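Local coordinates for xylose isomerase-like TIM barrel domain-containing protein (Thermus thermophilus, PDB 3AYV), which is a zinc-binding TIM-barrel protein of unestablished function, possibly acting on DNA as relatives with AP endonuclease activity do, and suggested to help protect against oxidative stress, at residues A[97-100]-A[101-105]; A[111-114]-A[115-118]; A[170-174]-A[175-179]. All coordinates share one frame; numbering follows the deposited sequence.

Contact 1 of 3, residues A[97-100]-A[101-105]; sequences SGIP and HGRTP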
loop_
_atom_site.group_PDB
_atom_site.type_symbol
_atom_site.label_atom_id
_atom_site.label_comp_id
_atom_site.label_asym_id
_atom_site.label_seq_id
_atom_site.Cartn_x
_atom_site.Cartn_y
_atom_site.Cartn_z
ATOM N N SER A 97 -4.727 1.555 7.953
ATOM C CA SER A 97 -5.115 2.260 9.204
ATOM C C SER A 97 -5.433 1.341 10.392
ATOM O O SER A 97 -5.427 1.795 11.552
ATOM C CB SER A 97 -6.298 3.210 8.957
ATOM O OG SER A 97 -7.523 2.474 8.899
ATOM N N GLY A 98 -5.748 0.082 10.112
ATOM C CA GLY A 98 -6.125 -0.842 11.180
ATOM C C GLY A 98 -7.639 -0.872 11.422
ATOM O O GLY A 98 -8.130 -1.697 12.208
ATOM N N ILE A 99 -8.376 -0.004 10.734
ATOM C CA ILE A 99 -9.842 0.081 10.956
ATOM C C ILE A 99 -10.511 -1.274 10.586
ATOM O O ILE A 99 -10.177 -1.861 9.552
ATOM C CB ILE A 99 -10.464 1.277 10.216
ATOM C CG1 ILE A 99 -11.877 1.564 10.775
ATOM C CG2 ILE A 99 -10.529 1.021 8.655
ATOM C CD1 ILE A 99 -12.615 2.748 10.073
ATOM N N PRO A 100 -11.387 -1.797 11.463
ATOM C CA PRO A 100 -12.157 -3.028 11.159
ATOM C C PRO A 100 -13.106 -2.766 10.013
ATOM O O PRO A 100 -13.496 -1.634 9.790
ATOM C CB PRO A 100 -13.016 -3.245 12.419
ATOM C CG PRO A 100 -12.377 -2.444 13.495
ATOM C CD PRO A 100 -11.685 -1.269 12.811
ATOM N N HIS A 101 -13.515 -3.815 9.313
ATOM C CA HIS A 101 -14.514 -3.642 8.297
ATOM C C HIS A 101 -15.860 -3.231 8.896
ATOM O O HIS A 101 -16.209 -3.682 9.983
ATOM C CB HIS A 101 -14.738 -4.965 7.559
ATOM C CG HIS A 101 -15.791 -4.837 6.536
ATOM N ND1 HIS A 101 -15.585 -4.151 5.351
ATOM C CD2 HIS A 101 -17.099 -5.180 6.556
ATOM C CE1 HIS A 101 -16.719 -4.121 4.669
ATOM N NE2 HIS A 101 -17.649 -4.740 5.379
ATOM N N GLY A 102 -16.594 -2.381 8.185
ATOM C CA GLY A 102 -17.993 -2.109 8.520
ATOM C C GLY A 102 -18.245 -1.057 9.589
ATOM O O GLY A 102 -19.347 -0.995 10.156
ATOM N N ARG A 103 -17.253 -0.200 9.865
ATOM C CA ARG A 103 -17.504 0.928 10.756
ATOM C C ARG A 103 -18.360 1.964 10.028
ATOM O O ARG A 103 -18.270 2.095 8.792
ATOM C CB ARG A 103 -16.190 1.585 11.222
ATOM C CG ARG A 103 -15.216 0.644 11.942
ATOM C CD ARG A 103 -15.918 -0.300 12.943
ATOM N NE ARG A 103 -16.016 0.285 14.263
ATOM C CZ ARG A 103 -16.743 -0.223 15.264
ATOM N NH1 ARG A 103 -17.485 -1.330 15.105
ATOM N NH2 ARG A 103 -16.730 0.388 16.424
ATOM N N THR A 104 -19.164 2.722 10.780
ATOM C CA THR A 104 -19.926 3.825 10.212
ATOM C C THR A 104 -18.988 4.994 9.910
ATOM O O THR A 104 -17.867 5.019 10.410
ATOM C CB THR A 104 -21.003 4.361 11.203
ATOM O OG1 THR A 104 -20.355 4.902 12.366
ATOM C CG2 THR A 104 -21.950 3.217 11.632
ATOM N N PRO A 105 -19.430 5.943 9.073
ATOM C CA PRO A 105 -18.621 7.161 8.886
ATOM C C PRO A 105 -18.239 7.846 10.198
ATOM O O PRO A 105 -17.112 8.353 10.312
ATOM C CB PRO A 105 -19.546 8.048 8.036
ATOM C CG PRO A 105 -20.242 7.013 7.124
ATOM C CD PRO A 105 -20.571 5.906 8.129
HETATM O O HOH W 1 -14.792 0.387 8.420
#
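Ile99 and Arg103 meet through their aliphatic carbons across the bend of a loop, CG1 of Ile99 lying 3.7 Å from CG of Arg103. With CG1 anti to the backbone N (chi1 -164°) and CD1 extended beyond it, CD1 of Ile99 also rests against CB of Arg103. The same Arg103 CG lies 3.6 Å from Pro100 O, which completes the close part of the fit. A beta-branched, apolar residue suits the buried spot of Ile99, where it packs as well on Arg111, His139 and Glu140. Ser97 OG accepts the backbone N-H of Ile99 at 3.2 Å, an ST turn that fixes the chain as it leaves strand 92-96, whose last residue, His96, binds zinc. Gly98 lies inside this turn with a phi of 92°, a conformation that glycine readily adopts. Such beta-alpha loops, running from a strand end to the next helix, form the metal-bearing rim of a TIM barrel, and this one leads to Thr104, the N-cap of helix 105-110. Toward the surface the Pro100 ring fits more loosely: its CD comes no nearer than 4.1 Å to CG of Arg103, whose chain is bent at chi2 and chi3. Here a water lies 2.8 Å from Pro100 O, to which it probably donates, and accepts from Arg103 N (2.9 Å). His101 directs CB away from Pro100 overall, and its ND1 is hydrogen-bonded to ND1 of His139.

Contact 2 of 3, residues A[111-114]-A[115-118]; sequences RALP and LAEA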
loop_
_atom_site.group_PDB
_atom_site.type_symbol
_atom_site.label_atom_id
_atom_site.label_comp_id
_atom_site.label_asym_id
_atom_site.label_seq_id
_atom_site.Cartn_x
_atom_site.Cartn_y
_atom_site.Cartn_z
ATOM N N ARG A 111 -11.857 7.798 14.847
ATOM C CA ARG A 111 -10.551 7.175 14.952
ATOM C C ARG A 111 -9.445 8.066 14.410
ATOM O O ARG A 111 -8.270 7.761 14.665
ATOM C CB ARG A 111 -10.502 5.876 14.148
ATOM C CG ARG A 111 -11.189 4.673 14.774
ATOM C CD ARG A 111 -11.176 3.476 13.767
ATOM N NE ARG A 111 -9.823 3.163 13.290
ATOM C CZ ARG A 111 -9.069 2.184 13.787
ATOM N NH1 ARG A 111 -9.557 1.405 14.756
ATOM N NH2 ARG A 111 -7.830 1.958 13.318
ATOM N N ALA A 112 -9.783 9.107 13.639
ATOM C CA ALA A 112 -8.729 9.813 12.844
ATOM C C ALA A 112 -7.610 10.447 13.686
ATOM O O ALA A 112 -6.409 10.232 13.425
ATOM C CB ALA A 112 -9.349 10.858 11.922
ATOM N N LEU A 113 -7.974 11.275 14.658
ATOM C CA LEU A 113 -6.919 11.935 15.435
ATOM C C LEU A 113 -6.226 10.976 16.421
ATOM O O LEU A 113 -5.000 11.066 16.602
ATOM C CB LEU A 113 -7.410 13.237 16.110
ATOM C CG LEU A 113 -7.340 14.489 15.194
ATOM C CD1 LEU A 113 -5.902 14.799 14.723
ATOM C CD2 LEU A 113 -8.300 14.416 14.007
ATOM N N PRO A 114 -6.986 10.033 17.039
ATOM C CA PRO A 114 -6.289 9.036 17.841
ATOM C C PRO A 114 -5.280 8.234 17.011
ATOM O O PRO A 114 -4.188 7.906 17.508
ATOM C CB PRO A 114 -7.439 8.142 18.351
ATOM C CG PRO A 114 -8.542 9.149 18.577
ATOM C CD PRO A 114 -8.435 10.032 17.339
ATOM N N LEU A 115 -5.625 7.925 15.764
ATOM C CA LEU A 115 -4.653 7.268 14.865
ATOM C C LEU A 115 -3.425 8.171 14.568
ATOM O O LEU A 115 -2.280 7.714 14.665
ATOM C CB LEU A 115 -5.302 6.794 13.562
ATOM C CG LEU A 115 -4.321 6.089 12.592
ATOM C CD1 LEU A 115 -3.874 4.757 13.230
ATOM C CD2 LEU A 115 -5.017 5.852 11.260
ATOM N N ALA A 116 -3.656 9.448 14.285
ATOM C CA ALA A 116 -2.540 10.368 13.995
ATOM C C ALA A 116 -1.588 10.380 15.182
ATOM O O ALA A 116 -0.356 10.379 15.016
ATOM C CB ALA A 116 -3.068 11.787 13.728
ATOM N N GLU A 117 -2.163 10.405 16.386
ATOM C CA GLU A 117 -1.365 10.397 17.592
ATOM C C GLU A 117 -0.596 9.085 17.752
ATOM O O GLU A 117 0.596 9.091 18.022
ATOM C CB GLU A 117 -2.254 10.678 18.815
ATOM C CG GLU A 117 -1.510 10.475 20.135
ATOM C CD GLU A 117 -2.410 10.694 21.332
ATOM O OE1 GLU A 117 -2.313 11.774 21.961
ATOM O OE2 GLU A 117 -3.226 9.782 21.617
ATOM N N ALA A 118 -1.278 7.958 17.559
ATOM C CA ALA A 118 -0.656 6.647 17.702
ATOM C C ALA A 118 0.461 6.424 16.669
ATOM O O ALA A 118 1.412 5.635 16.906
ATOM C CB ALA A 118 -1.729 5.537 17.602
HETATM O O HOH W 2 -3.953 7.446 20.136
#
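Leu115 N donates to Arg111 O at 2.9 Å, the first of four consecutive i to i+4 backbone hydrogen bonds that join the two segments. Ala116 N to Ala112 O (3.0 Å), Glu117 N to Leu113 O (2.9 Å) and Ala118 N to Pro114 O (2.9 Å) follow, all with N-H...O angles near 160°. Pro114 has no N-H to give, yet it fits because it sits near the start of the helix, where a nitrogen without a hydrogen is readily accommodated. Pro114 O accepts twice, from Ala118 N and from a water at 2.7 Å; the same water donates to Glu117 OE2 (2.9 Å). Glu117 reaches the water with CG anti to the backbone N (chi1 171°) and an extended chain, an acidic residue suited to the exposed side. The guanidinium of Arg111 turns elsewhere, its NH2 forming a salt bridge with Asp62.

Beyond the backbone bonds the packing is small and apolar. Leu113 CD1 lies 4.3 Å from Ala116 CB, one turn on, and both side chains rest on Ala152 of helix 147-153, the small alanines being consistent with close approach of the two helices. Leu115, buried, sets its CB 3.3 Å from Arg111 O, while its branched end packs on Ser97. This is the regular alpha-helical pattern, here in one of the short helices on the outside of the TIM barrel, between strands 92-96 and 132-136.

Contact 3 of 3, residues A[170-174]-A[175-179]; sequences SRTPD and PGPWL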
loop_
_atom_site.group_PDB
_atom_site.type_symbol
_atom_site.label_atom_id
_atom_site.label_comp_id
_atom_site.label_asym_id
_atom_site.label_seq_id
_atom_site.Cartn_x
_atom_site.Cartn_y
_atom_site.Cartn_z
ATOM N N SER A 170 -15.716 0.025 0.935
ATOM C CA SER A 170 -16.122 1.355 1.430
ATOM C C SER A 170 -17.573 1.648 1.014
ATOM O O SER A 170 -18.186 0.834 0.308
ATOM C CB SER A 170 -15.172 2.452 0.896
ATOM O OG SER A 170 -15.630 2.997 -0.346
ATOM N N ARG A 171 -18.104 2.794 1.434
ATOM C CA ARG A 171 -19.410 3.283 0.958
ATOM C C ARG A 171 -19.242 4.367 -0.100
ATOM O O ARG A 171 -20.204 5.068 -0.454
ATOM C CB ARG A 171 -20.234 3.858 2.132
ATOM C CG ARG A 171 -20.120 3.059 3.406
ATOM C CD ARG A 171 -20.993 1.811 3.389
ATOM N NE ARG A 171 -20.574 0.893 4.458
ATOM C CZ ARG A 171 -20.775 -0.422 4.457
ATOM N NH1 ARG A 171 -21.414 -1.012 3.433
ATOM N NH2 ARG A 171 -20.311 -1.151 5.468
ATOM N N THR A 172 -18.021 4.502 -0.621
ATOM C CA THR A 172 -17.686 5.518 -1.592
ATOM C C THR A 172 -16.975 4.833 -2.786
ATOM O O THR A 172 -15.756 4.909 -2.935
ATOM C CB THR A 172 -16.808 6.629 -0.954
ATOM O OG1 THR A 172 -17.373 7.031 0.307
ATOM C CG2 THR A 172 -16.706 7.860 -1.868
ATOM N N PRO A 173 -17.753 4.150 -3.643
ATOM C CA PRO A 173 -17.082 3.317 -4.641
ATOM C C PRO A 173 -16.418 4.120 -5.744
ATOM O O PRO A 173 -15.497 3.617 -6.384
ATOM C CB PRO A 173 -18.223 2.449 -5.208
ATOM C CG PRO A 173 -19.482 3.277 -4.966
ATOM C CD PRO A 173 -19.206 3.870 -3.587
ATOM N N ASP A 174 -16.884 5.342 -5.976
ATOM C CA ASP A 174 -16.291 6.189 -7.011
ATOM C C ASP A 174 -14.885 6.622 -6.593
ATOM O O ASP A 174 -14.670 6.991 -5.434
ATOM C CB ASP A 174 -17.144 7.432 -7.254
ATOM C CG ASP A 174 -18.543 7.109 -7.792
ATOM O OD1 ASP A 174 -18.772 5.984 -8.293
ATOM O OD2 ASP A 174 -19.415 8.004 -7.724
ATOM N N PRO A 175 -13.931 6.611 -7.541
ATOM C CA PRO A 175 -12.553 6.965 -7.217
ATOM C C PRO A 175 -12.368 8.446 -6.897
ATOM O O PRO A 175 -11.448 8.783 -6.155
ATOM C CB PRO A 175 -11.770 6.612 -8.490
ATOM C CG PRO A 175 -12.677 5.808 -9.324
ATOM C CD PRO A 175 -14.080 6.177 -8.943
ATOM N N GLY A 176 -13.235 9.305 -7.439
ATOM C CA GLY A 176 -13.127 10.784 -7.288
ATOM C C GLY A 176 -12.781 11.316 -5.899
ATOM O O GLY A 176 -11.761 11.981 -5.707
ATOM N N PRO A 177 -13.639 11.038 -4.910
ATOM C CA PRO A 177 -13.410 11.534 -3.546
ATOM C C PRO A 177 -12.057 11.085 -2.969
ATOM O O PRO A 177 -11.433 11.830 -2.186
ATOM C CB PRO A 177 -14.588 10.925 -2.770
ATOM C CG PRO A 177 -15.688 10.858 -3.801
ATOM C CD PRO A 177 -14.984 10.455 -5.073
ATOM N N TRP A 178 -11.611 9.879 -3.344
ATOM C CA TRP A 178 -10.336 9.351 -2.868
ATOM C C TRP A 178 -9.161 10.007 -3.565
ATOM O O TRP A 178 -8.147 10.336 -2.938
ATOM C CB TRP A 178 -10.252 7.829 -3.033
ATOM C CG TRP A 178 -11.378 7.088 -2.374
ATOM C CD1 TRP A 178 -12.548 6.692 -2.980
ATOM C CD2 TRP A 178 -11.450 6.620 -1.019
ATOM N NE1 TRP A 178 -13.355 6.031 -2.078
ATOM C CE2 TRP A 178 -12.711 5.971 -0.867
ATOM C CE3 TRP A 178 -10.576 6.680 0.089
ATOM C CZ2 TRP A 178 -13.129 5.393 0.344
ATOM C CZ3 TRP A 178 -11.004 6.118 1.315
ATOM C CH2 TRP A 178 -12.272 5.468 1.418
ATOM N N LEU A 179 -9.288 10.181 -4.873
ATOM C CA LEU A 179 -8.282 10.921 -5.644
ATOM C C LEU A 179 -8.057 12.349 -5.121
ATOM O O LEU A 179 -6.961 12.892 -5.254
ATOM C CB LEU A 179 -8.713 10.959 -7.106
ATOM C CG LEU A 179 -8.628 9.570 -7.761
ATOM C CD1 LEU A 179 -9.253 9.558 -9.175
ATOM C CD2 LEU A 179 -7.200 9.083 -7.788
#
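Trp178 and Thr172 make a local side-chain-to-backbone contact in which a short helix is tied back onto the loop before it. The loop follows helix 163-169 on the metal-bearing side of the TIM barrel, and helix 176-179 precedes strand 185-188. The indole lies edge-on to the loop: its NE1 donates to Thr172 O at 2.8 Å in an almost straight bond (169°) that keeps to the carbonyl plane and lies only 4° out of the ring plane. Tryptophan suits the place because one residue supplies both a broad apolar ring, which meets Phe161 nearly parallel, and a donor for a loop carbonyl. With OG1 beside its backbone N (chi1 -47°), Thr172 has CG2 anti to that N, and the methyl lies 3.7 Å from Pro177 CG, while OG1 is hydrogen-bonded to Pro141 O. Pro175 and Pro177 probably restrict the backbone at the entry to the helix. Ser170 OG takes the N-H of Thr172 at 2.8 Å, an ST turn, and is also hydrogen-bonded to Ala166 O. At the pyrrole edge, in the indole plane, Asp174 O stands 3.3 Å from CD1 of Trp178, while at the benzo edge CZ2 of Trp178 lies 3.5 Å from Ser170 OG.

Overall arrangement
Contacts 1 and 2 follow each other along the chain between strands 92-96 and 132-136, and touch: Arg111 NH2 lies 3.0 Å from Ser97 O, and Leu115 CD2 packs 3.7 Å from Ser97 CB. Contact 3 comes two strands later and meets contact 1 only lightly, Arg171 NH2 lying 4.0 Å from Gly102 CA; it stays about 12 Å, nearest atoms, from contact 2. Contact 1 is a surface contact of aliphatic packing and a water; contacts 2 and 3 are partly buried. Repeated main-chain bonds hold contact 2; across contact 3 runs a single hydrogen bond, from the indole N-H, amid apolar packing, with the Trp178 side chain about 11 Å from a zinc ion.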